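Local coordinates for protein glucokinase (Thermus thermophilus, PDB 3VOV) that phosphorylates hexoses such as glucose with a nucleoside triphosphate, as a zinc-containing sugar kinase of the ROK family, at residues L186-F194 with L203-A214; A15-K26 with E283-Y294. All blocks are in the same frame, centred on the assembly; numbering follows the deposited sequence.

Interaction 1: residues L186-F194 with L203-A214; sequences LERDATYAF and LFRLFQAGDPKA
Helix 186-194 meets helix 203-208 with axes 11.9 Å apart at closest and their directions 66° apart, and A193 lies beside K213, in the first turn of helix 212-236. F194 contributes the largest share of the contact. Its ring is clamped between two side chains: L206 CD1 lies over one face, 4.1 Å from the centroid, and K213 CE covers the centre of the opposite face. K213 bends at chi2, chi3 and chi4, which folds its chain over the ring and sets NZ 4.3 Å from the F194 ring centroid in an off-centre cation-pi contact. At the ring edge, F194 CZ comes within 3.1 Å of D211 OD2. D211 is the N-cap residue of helix 212-236, and D211 OD2 accepts from A214 N (2.9 Å) on its anti lone pair. Further along, L186 CB packs on L203 CD2 at 3.7 Å, the two side chains crossing at about a right angle, and A190 CB meets L203 CD1. L186 also reaches L217 and A221. The second subunit packs on A193 and K213. Apolar packing and, probably, electrostatics join the three helices: positive NZ over the ring face and negative carboxylate at its C-H rim would both suit an aromatic ring.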
loop_
_atom_site.group_PDB
_atom_site.type_symbol
_atom_site.label_atom_id
_atom_site.label_comp_id
_atom_site.label_asym_id
_atom_site.label_seq_id
_atom_site.Cartn_x
_atom_site.Cartn_y
_atom_site.Cartn_z
ATOM N N LEU B 186 -9.769 11.100 11.018
ATOM C CA LEU B 186 -10.612 11.834 10.077
ATOM C C LEU B 186 -10.409 13.342 10.194
ATOM O O LEU B 186 -10.270 14.052 9.187
ATOM C CB LEU B 186 -12.070 11.525 10.363
ATOM C CG LEU B 186 -12.594 10.101 10.148
ATOM C CD1 LEU B 186 -14.034 10.005 10.698
ATOM C CD2 LEU B 186 -12.583 9.740 8.647
ATOM N N GLU B 187 -10.396 13.835 11.430
ATOM C CA GLU B 187 -10.155 15.254 11.670
ATOM C C GLU B 187 -8.752 15.680 11.231
ATOM O O GLU B 187 -8.585 16.804 10.713
ATOM C CB GLU B 187 -10.348 15.582 13.145
ATOM C CG GLU B 187 -11.772 15.300 13.589
ATOM C CD GLU B 187 -12.038 15.650 15.051
ATOM O OE1 GLU B 187 -11.082 15.752 15.852
ATOM O OE2 GLU B 187 -13.217 15.771 15.387
ATOM N N ARG B 188 -7.754 14.805 11.449
ATOM C CA ARG B 188 -6.398 15.072 10.988
ATOM C C ARG B 188 -6.383 15.256 9.456
ATOM O O ARG B 188 -5.834 16.249 8.885
ATOM C CB ARG B 188 -5.464 13.920 11.405
ATOM C CG ARG B 188 -4.073 13.995 10.757
ATOM C CD ARG B 188 -3.342 12.605 10.590
ATOM N NE ARG B 188 -4.112 11.695 9.718
ATOM C CZ ARG B 188 -4.230 10.358 9.882
ATOM N NH1 ARG B 188 -3.665 9.709 10.917
ATOM N NH2 ARG B 188 -4.953 9.658 9.013
ATOM N N ASP B 189 -6.990 14.308 8.758
ATOM C CA ASP B 189 -6.884 14.349 7.293
ATOM C C ASP B 189 -7.817 15.442 6.716
ATOM O O ASP B 189 -7.512 16.035 5.656
ATOM C CB ASP B 189 -7.257 13.000 6.679
ATOM C CG ASP B 189 -6.219 11.923 6.964
ATOM O OD1 ASP B 189 -5.021 12.272 7.118
ATOM O OD2 ASP B 189 -6.588 10.732 7.051
ATOM N N ALA B 190 -8.955 15.683 7.385
ATOM C CA ALA B 190 -9.872 16.716 6.869
ATOM C C ALA B 190 -9.275 18.113 7.063
ATOM O O ALA B 190 -9.373 18.966 6.173
ATOM C CB ALA B 190 -11.203 16.605 7.474
ATOM N N THR B 191 -8.631 18.324 8.206
ATOM C CA THR B 191 -7.989 19.598 8.497
ATOM C C THR B 191 -6.814 19.840 7.540
ATOM O O THR B 191 -6.646 20.937 7.034
ATOM C CB THR B 191 -7.539 19.627 9.999
ATOM O OG1 THR B 191 -8.717 19.547 10.831
ATOM C CG2 THR B 191 -6.742 20.866 10.339
ATOM N N TYR B 192 -6.019 18.815 7.263
ATOM C CA TYR B 192 -4.920 18.977 6.288
ATOM C C TYR B 192 -5.433 19.301 4.870
ATOM O O TYR B 192 -4.947 20.239 4.190
ATOM C CB TYR B 192 -4.047 17.700 6.281
ATOM C CG TYR B 192 -2.960 17.760 5.242
ATOM C CD1 TYR B 192 -1.793 18.497 5.470
ATOM C CD2 TYR B 192 -3.122 17.120 4.013
ATOM C CE1 TYR B 192 -0.786 18.580 4.487
ATOM C CE2 TYR B 192 -2.115 17.203 3.018
ATOM C CZ TYR B 192 -0.965 17.924 3.269
ATOM O OH TYR B 192 0.026 17.989 2.313
ATOM N N ALA B 193 -6.405 18.528 4.417
ATOM C CA ALA B 193 -6.885 18.609 3.036
ATOM C C ALA B 193 -7.734 19.857 2.773
ATOM O O ALA B 193 -7.619 20.466 1.701
ATOM C CB ALA B 193 -7.666 17.351 2.678
ATOM N N PHE B 194 -8.573 20.241 3.747
ATOM C CA PHE B 194 -9.326 21.499 3.638
ATOM C C PHE B 194 -8.548 22.750 4.012
ATOM O O PHE B 194 -9.059 23.849 3.822
ATOM C CB PHE B 194 -10.656 21.418 4.386
ATOM C CG PHE B 194 -11.676 20.550 3.679
ATOM C CD1 PHE B 194 -12.568 21.097 2.753
ATOM C CD2 PHE B 194 -11.708 19.167 3.894
ATOM C CE1 PHE B 194 -13.482 20.280 2.069
ATOM C CE2 PHE B 194 -12.636 18.325 3.190
ATOM C CZ PHE B 194 -13.517 18.901 2.304
ATOM N N LEU B 203 -16.913 17.752 9.042
ATOM C CA LEU B 203 -16.625 16.741 8.008
ATOM C C LEU B 203 -17.896 16.020 7.538
ATOM O O LEU B 203 -18.125 15.887 6.332
ATOM C CB LEU B 203 -15.550 15.721 8.467
ATOM C CG LEU B 203 -15.226 14.583 7.472
ATOM C CD1 LEU B 203 -14.642 15.123 6.144
ATOM C CD2 LEU B 203 -14.298 13.506 8.123
ATOM N N PHE B 204 -18.741 15.577 8.470
ATOM C CA PHE B 204 -19.947 14.850 8.073
ATOM C C PHE B 204 -21.015 15.769 7.387
ATOM O O PHE B 204 -21.776 15.321 6.534
ATOM C CB PHE B 204 -20.566 14.084 9.253
ATOM C CG PHE B 204 -19.722 12.929 9.782
ATOM C CD1 PHE B 204 -19.942 12.441 11.069
ATOM C CD2 PHE B 204 -18.740 12.298 8.987
ATOM C CE1 PHE B 204 -19.172 11.370 11.586
ATOM C CE2 PHE B 204 -17.974 11.237 9.493
ATOM C CZ PHE B 204 -18.200 10.764 10.796
ATOM N N ARG B 205 -21.066 17.042 7.767
ATOM C CA ARG B 205 -21.934 18.020 7.074
ATOM C C ARG B 205 -21.464 18.176 5.622
ATOM O O ARG B 205 -22.260 18.071 4.689
ATOM C CB ARG B 205 -21.889 19.384 7.803
ATOM C CG ARG B 205 -22.397 20.588 6.960
ATOM C CD ARG B 205 -22.173 21.968 7.610
ATOM N NE ARG B 205 -20.874 22.550 7.254
ATOM C CZ ARG B 205 -20.514 22.956 6.034
ATOM N NH1 ARG B 205 -21.336 22.837 4.987
ATOM N NH2 ARG B 205 -19.306 23.487 5.855
ATOM N N LEU B 206 -20.160 18.396 5.441
ATOM C CA LEU B 206 -19.565 18.468 4.113
ATOM C C LEU B 206 -19.861 17.228 3.266
ATOM O O LEU B 206 -20.197 17.331 2.072
ATOM C CB LEU B 206 -18.060 18.709 4.224
ATOM C CG LEU B 206 -17.587 20.118 4.609
ATOM C CD1 LEU B 206 -16.161 20.070 5.070
ATOM C CD2 LEU B 206 -17.787 21.102 3.417
ATOM N N PHE B 207 -19.748 16.059 3.895
ATOM C CA PHE B 207 -20.084 14.790 3.256
ATOM C C PHE B 207 -21.554 14.759 2.782
ATOM O O PHE B 207 -21.863 14.468 1.592
ATOM C CB PHE B 207 -19.790 13.615 4.209
ATOM C CG PHE B 207 -20.104 12.250 3.617
ATOM C CD1 PHE B 207 -19.111 11.501 3.003
ATOM C CD2 PHE B 207 -21.384 11.727 3.670
ATOM C CE1 PHE B 207 -19.370 10.242 2.481
ATOM C CE2 PHE B 207 -21.667 10.471 3.123
ATOM C CZ PHE B 207 -20.636 9.725 2.515
ATOM N N GLN B 208 -22.462 15.046 3.712
ATOM C CA GLN B 208 -23.889 15.058 3.396
ATOM C C GLN B 208 -24.239 16.119 2.317
ATOM O O GLN B 208 -25.101 15.885 1.486
ATOM C CB GLN B 208 -24.742 15.203 4.673
ATOM C CG GLN B 208 -24.729 13.967 5.578
ATOM C CD GLN B 208 -25.602 12.767 5.113
ATOM O OE1 GLN B 208 -25.416 12.195 4.010
ATOM N NE2 GLN B 208 -26.496 12.319 6.008
ATOM N N ALA B 209 -23.545 17.251 2.315
ATOM C CA ALA B 209 -23.638 18.230 1.238
ATOM C C ALA B 209 -23.018 17.803 -0.125
ATOM O O ALA B 209 -23.071 18.582 -1.097
ATOM C CB ALA B 209 -23.014 19.572 1.695
ATOM N N GLY B 210 -22.390 16.624 -0.200
ATOM C CA GLY B 210 -21.776 16.175 -1.456
ATOM C C GLY B 210 -20.430 16.774 -1.809
ATOM O O GLY B 210 -20.011 16.792 -2.971
ATOM N N ASP B 211 -19.702 17.246 -0.806
ATOM C CA ASP B 211 -18.375 17.762 -1.079
ATOM C C ASP B 211 -17.412 16.621 -1.525
ATOM O O ASP B 211 -17.227 15.657 -0.797
ATOM C CB ASP B 211 -17.848 18.491 0.157
ATOM C CG ASP B 211 -16.483 18.981 -0.046
ATOM O OD1 ASP B 211 -16.370 20.174 -0.383
ATOM O OD2 ASP B 211 -15.525 18.157 0.050
ATOM N N PRO B 212 -16.804 16.743 -2.724
ATOM C CA PRO B 212 -16.070 15.598 -3.257
ATOM C C PRO B 212 -14.925 15.125 -2.325
ATOM O O PRO B 212 -14.721 13.911 -2.156
ATOM C CB PRO B 212 -15.503 16.099 -4.616
ATOM C CG PRO B 212 -16.193 17.375 -4.926
ATOM C CD PRO B 212 -16.748 17.930 -3.611
ATOM N N LYS B 213 -14.213 16.087 -1.734
ATOM C CA LYS B 213 -13.050 15.832 -0.922
ATOM C C LYS B 213 -13.523 15.133 0.350
ATOM O O LYS B 213 -12.882 14.196 0.810
ATOM C CB LYS B 213 -12.338 17.162 -0.606
ATOM C CG LYS B 213 -10.897 17.079 -0.231
ATOM C CD LYS B 213 -10.028 18.200 -0.885
ATOM C CE LYS B 213 -10.184 19.577 -0.265
ATOM N NZ LYS B 213 -11.224 20.379 -1.002
ATOM N N ALA B 214 -14.661 15.571 0.886
ATOM C CA ALA B 214 -15.207 14.987 2.114
ATOM C C ALA B 214 -15.622 13.551 1.889
ATOM O O ALA B 214 -15.270 12.676 2.681
ATOM C CB ALA B 214 -16.379 15.802 2.673
#

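Interaction 2: residues A15-K26 with E283-Y294; sequences AGVFDGKRLLSK and EAGLLGAALTAY
F18 sets the end of strand 12-18 onto helix 284-299, the C-terminal helix that packs against the mixed five-stranded sheet of the N-terminal half in this actin-like ATPase fold. Strand 15-18 and helix 284-294 approach to 8.9 Å with their directions 47° apart. The tight part centres on F18 and A290, whose CB atoms are 3.4 Å apart. With its CG anti to the backbone N (chi1 176°), the F18 ring runs out over the helix: CE1 meets L287 CD2, F18 CZ touches L291 CG at 3.8 Å, and CB of Y294 lies near the ring plane beyond CE2. L286 spreads its two methyls under the strand, CD1 by G16 N and CD2 by A15 O. Helix 107-118 backs L287 and L291 through A114 and L113, while V3 of the neighbouring strand also touches F18.

Both ends of the contact are more open to solvent, yet stay in close touch. At the turn, G20 lays its CA over a face of the Y294 ring, 3.5 Å from the centroid. D19 OD1 fixes this turn by accepting from two N-H groups: K21 N closes an Asx turn and R22 N completes an Asx motif. Replacing Y294 with an alanine would probably leave G20 CA without the ring beneath it and open a gap beside the turn. At the other end, L23 bridges the two regimes: its CG packs on L287 CD2, whereas CD1 turns to the E283 carboxylate. The extended chain of exposed K26, with few partners here, crosses E283 in a salt bridge, K26 NZ meeting E283 OE1 on its anti lone pair at 3.0 Å.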
loop_
_atom_site.group_PDB
_atom_site.type_symbol
_atom_site.label_atom_id
_atom_site.label_comp_id
_atom_site.label_asym_id
_atom_site.label_seq_id
_atom_site.Cartn_x
_atom_site.Cartn_y
_atom_site.Cartn_z
ATOM N N ALA B 15 -21.771 4.408 38.250
ATOM C CA ALA B 15 -21.796 3.285 39.150
ATOM C C ALA B 15 -23.173 2.607 39.147
ATOM O O ALA B 15 -24.184 3.282 38.950
ATOM C CB ALA B 15 -21.416 3.753 40.598
ATOM N N GLY B 16 -23.222 1.302 39.357
ATOM C CA GLY B 16 -24.525 0.682 39.566
ATOM C C GLY B 16 -24.370 -0.707 40.075
ATOM O O GLY B 16 -23.385 -1.370 39.735
ATOM N N VAL B 17 -25.317 -1.126 40.925
ATOM C CA VAL B 17 -25.471 -2.529 41.321
ATOM C C VAL B 17 -26.027 -3.270 40.117
ATOM O O VAL B 17 -26.772 -2.682 39.329
ATOM C CB VAL B 17 -26.395 -2.696 42.579
ATOM C CG1 VAL B 17 -26.615 -4.158 42.922
ATOM C CG2 VAL B 17 -25.786 -1.964 43.807
ATOM N N PHE B 18 -25.602 -4.508 39.929
ATOM C CA PHE B 18 -25.903 -5.240 38.727
ATOM C C PHE B 18 -26.231 -6.633 39.183
ATOM O O PHE B 18 -25.534 -7.157 40.038
ATOM C CB PHE B 18 -24.655 -5.293 37.837
ATOM C CG PHE B 18 -24.805 -6.115 36.591
ATOM C CD1 PHE B 18 -25.612 -5.668 35.543
ATOM C CD2 PHE B 18 -24.121 -7.328 36.453
ATOM C CE1 PHE B 18 -25.739 -6.420 34.391
ATOM C CE2 PHE B 18 -24.200 -8.058 35.317
ATOM C CZ PHE B 18 -25.042 -7.617 34.250
ATOM N N ASP B 19 -27.235 -7.264 38.574
ATOM C CA ASP B 19 -27.658 -8.587 39.056
ATOM C C ASP B 19 -27.320 -9.748 38.132
ATOM O O ASP B 19 -27.757 -10.902 38.372
ATOM C CB ASP B 19 -29.147 -8.577 39.366
ATOM C CG ASP B 19 -30.006 -8.441 38.113
ATOM O OD1 ASP B 19 -29.482 -8.542 36.967
ATOM O OD2 ASP B 19 -31.221 -8.234 38.281
ATOM N N GLY B 20 -26.509 -9.467 37.106
ATOM C CA GLY B 20 -26.117 -10.480 36.134
ATOM C C GLY B 20 -26.803 -10.209 34.810
ATOM O O GLY B 20 -26.299 -10.638 33.753
ATOM N N LYS B 21 -27.902 -9.440 34.850
ATOM C CA LYS B 21 -28.660 -9.082 33.626
ATOM C C LYS B 21 -29.005 -7.611 33.574
ATOM O O LYS B 21 -28.999 -7.041 32.509
ATOM C CB LYS B 21 -29.978 -9.897 33.504
ATOM C CG LYS B 21 -29.803 -11.390 33.081
ATOM C CD LYS B 21 -28.843 -11.542 31.847
ATOM C CE LYS B 21 -29.082 -12.811 30.986
ATOM N NZ LYS B 21 -27.958 -12.922 29.955
ATOM N N ARG B 22 -29.329 -7.010 34.717
ATOM C CA ARG B 22 -29.822 -5.632 34.772
ATOM C C ARG B 22 -29.156 -4.832 35.833
ATOM O O ARG B 22 -28.767 -5.370 36.875
ATOM C CB ARG B 22 -31.352 -5.569 35.066
ATOM C CG ARG B 22 -32.213 -6.187 33.986
ATOM C CD ARG B 22 -33.691 -5.941 34.266
ATOM N NE ARG B 22 -34.489 -6.348 33.129
ATOM C CZ ARG B 22 -34.898 -7.586 32.905
ATOM N NH1 ARG B 22 -34.606 -8.550 33.774
ATOM N NH2 ARG B 22 -35.657 -7.838 31.838
ATOM N N LEU B 23 -29.033 -3.528 35.572
ATOM C CA LEU B 23 -28.653 -2.603 36.629
ATOM C C LEU B 23 -29.794 -2.502 37.651
ATOM O O LEU B 23 -30.954 -2.415 37.248
ATOM C CB LEU B 23 -28.401 -1.233 36.027
ATOM C CG LEU B 23 -27.123 -1.116 35.143
ATOM C CD1 LEU B 23 -27.027 0.271 34.434
ATOM C CD2 LEU B 23 -25.893 -1.428 35.998
ATOM N N LEU B 24 -29.477 -2.499 38.950
ATOM C CA LEU B 24 -30.501 -2.215 39.971
ATOM C C LEU B 24 -30.459 -0.784 40.442
ATOM O O LEU B 24 -31.364 -0.357 41.166
ATOM C CB LEU B 24 -30.436 -3.183 41.169
ATOM C CG LEU B 24 -30.422 -4.668 40.779
ATOM C CD1 LEU B 24 -30.230 -5.594 41.984
ATOM C CD2 LEU B 24 -31.646 -5.072 39.982
ATOM N N SER B 25 -29.412 -0.051 40.041
ATOM C CA SER B 25 -29.242 1.358 40.326
ATOM C C SER B 25 -28.308 1.973 39.305
ATOM O O SER B 25 -27.601 1.259 38.591
ATOM C CB SER B 25 -28.702 1.606 41.758
ATOM O OG SER B 25 -27.459 0.935 42.004
ATOM N N LYS B 26 -28.323 3.299 39.220
ATOM C CA LYS B 26 -27.413 4.027 38.344
ATOM C C LYS B 26 -27.061 5.426 38.865
ATOM O O LYS B 26 -27.923 6.297 38.946
ATOM C CB LYS B 26 -27.943 4.133 36.909
ATOM C CG LYS B 26 -26.905 4.778 36.021
ATOM C CD LYS B 26 -27.098 4.545 34.558
ATOM C CE LYS B 26 -26.010 5.291 33.780
ATOM N NZ LYS B 26 -26.408 5.374 32.362
ATOM N N GLU B 283 -24.089 3.087 28.072
ATOM C CA GLU B 283 -24.009 2.287 29.274
ATOM C C GLU B 283 -23.179 1.050 29.101
ATOM O O GLU B 283 -22.992 0.309 30.070
ATOM C CB GLU B 283 -25.402 1.813 29.675
ATOM C CG GLU B 283 -26.061 2.718 30.614
ATOM C CD GLU B 283 -27.272 2.089 31.236
ATOM O OE1 GLU B 283 -27.801 2.725 32.160
ATOM O OE2 GLU B 283 -27.688 0.981 30.798
ATOM N N ALA B 284 -22.727 0.780 27.887
ATOM C CA ALA B 284 -22.009 -0.489 27.617
ATOM C C ALA B 284 -20.823 -0.619 28.568
ATOM O O ALA B 284 -20.561 -1.680 29.094
ATOM C CB ALA B 284 -21.516 -0.552 26.145
ATOM N N GLY B 285 -20.110 0.468 28.816
ATOM C CA GLY B 285 -18.894 0.360 29.654
ATOM C C GLY B 285 -19.221 -0.019 31.109
ATOM O O GLY B 285 -18.521 -0.835 31.704
ATOM N N LEU B 286 -20.258 0.622 31.684
ATOM C CA LEU B 286 -20.736 0.311 33.035
ATOM C C LEU B 286 -21.208 -1.130 33.095
ATOM O O LEU B 286 -20.809 -1.875 34.003
ATOM C CB LEU B 286 -21.868 1.279 33.487
ATOM C CG LEU B 286 -22.467 0.993 34.875
ATOM C CD1 LEU B 286 -21.420 0.970 35.937
ATOM C CD2 LEU B 286 -23.609 1.992 35.276
ATOM N N LEU B 287 -22.066 -1.525 32.156
ATOM C CA LEU B 287 -22.537 -2.923 32.079
ATOM C C LEU B 287 -21.379 -3.925 31.984
ATOM O O LEU B 287 -21.353 -4.922 32.706
ATOM C CB LEU B 287 -23.512 -3.104 30.896
ATOM C CG LEU B 287 -24.857 -2.397 31.094
ATOM C CD1 LEU B 287 -25.701 -2.357 29.792
ATOM C CD2 LEU B 287 -25.663 -3.084 32.236
ATOM N N GLY B 288 -20.384 -3.637 31.128
ATOM C CA GLY B 288 -19.255 -4.595 30.981
ATOM C C GLY B 288 -18.354 -4.601 32.213
ATOM O O GLY B 288 -17.723 -5.605 32.514
ATOM N N ALA B 289 -18.230 -3.468 32.893
ATOM C CA ALA B 289 -17.450 -3.443 34.160
ATOM C C ALA B 289 -18.170 -4.302 35.208
ATOM O O ALA B 289 -17.561 -5.081 35.944
ATOM C CB ALA B 289 -17.308 -2.018 34.660
ATOM N N ALA B 290 -19.476 -4.179 35.255
ATOM C CA ALA B 290 -20.230 -5.013 36.173
ATOM C C ALA B 290 -20.124 -6.477 35.780
ATOM O O ALA B 290 -19.908 -7.325 36.626
ATOM C CB ALA B 290 -21.702 -4.549 36.242
ATOM N N LEU B 291 -20.295 -6.787 34.493
ATOM C CA LEU B 291 -20.182 -8.172 34.056
ATOM C C LEU B 291 -18.821 -8.778 34.304
ATOM O O LEU B 291 -18.691 -9.986 34.592
ATOM C CB LEU B 291 -20.469 -8.290 32.582
ATOM C CG LEU B 291 -21.912 -8.371 32.157
ATOM C CD1 LEU B 291 -21.914 -7.970 30.657
ATOM C CD2 LEU B 291 -22.426 -9.813 32.379
ATOM N N THR B 292 -17.791 -7.959 34.190
ATOM C CA THR B 292 -16.438 -8.414 34.561
ATOM C C THR B 292 -16.428 -9.012 35.954
ATOM O O THR B 292 -16.001 -10.155 36.145
ATOM C CB THR B 292 -15.384 -7.250 34.379
ATOM O OG1 THR B 292 -15.389 -6.873 33.010
ATOM C CG2 THR B 292 -13.961 -7.664 34.772
ATOM N N ALA B 293 -16.897 -8.245 36.935
ATOM C CA ALA B 293 -16.913 -8.731 38.333
ATOM C C ALA B 293 -17.883 -9.926 38.487
ATOM O O ALA B 293 -17.620 -10.894 39.213
ATOM C CB ALA B 293 -17.324 -7.572 39.289
ATOM N N TYR B 294 -19.024 -9.846 37.827
ATOM C CA TYR B 294 -20.069 -10.885 37.962
ATOM C C TYR B 294 -19.545 -12.260 37.488
ATOM O O TYR B 294 -19.653 -13.314 38.191
ATOM C CB TYR B 294 -21.321 -10.448 37.161
ATOM C CG TYR B 294 -22.445 -11.456 37.262
ATOM C CD1 TYR B 294 -22.552 -12.521 36.369
ATOM C CD2 TYR B 294 -23.363 -11.368 38.303
ATOM C CE1 TYR B 294 -23.622 -13.476 36.496
ATOM C CE2 TYR B 294 -24.388 -12.288 38.445
ATOM C CZ TYR B 294 -24.525 -13.324 37.550
ATOM O OH TYR B 294 -25.560 -14.198 37.771
#

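Interactions 1 and 2 lie on opposite sides of the chain's centre, their own centres 38 Å apart and their nearest atoms about 19 Å apart, so neither touches the other. In sequence, interaction 1 falls wholly between the two segments that interaction 2 joins: 15-26 and 283-294 bring the N- and C-terminal parts of the ROK chain together, whereas 186-194 and 203-214 are separated by only eight residues. Neither contains any of the zinc ligands H159, C169, C171 and C176, but A193 of interaction 1 packs on C169 of the second subunit. Interaction 1 therefore borders a subunit interface, while no other chain of the assembly touches interaction 2.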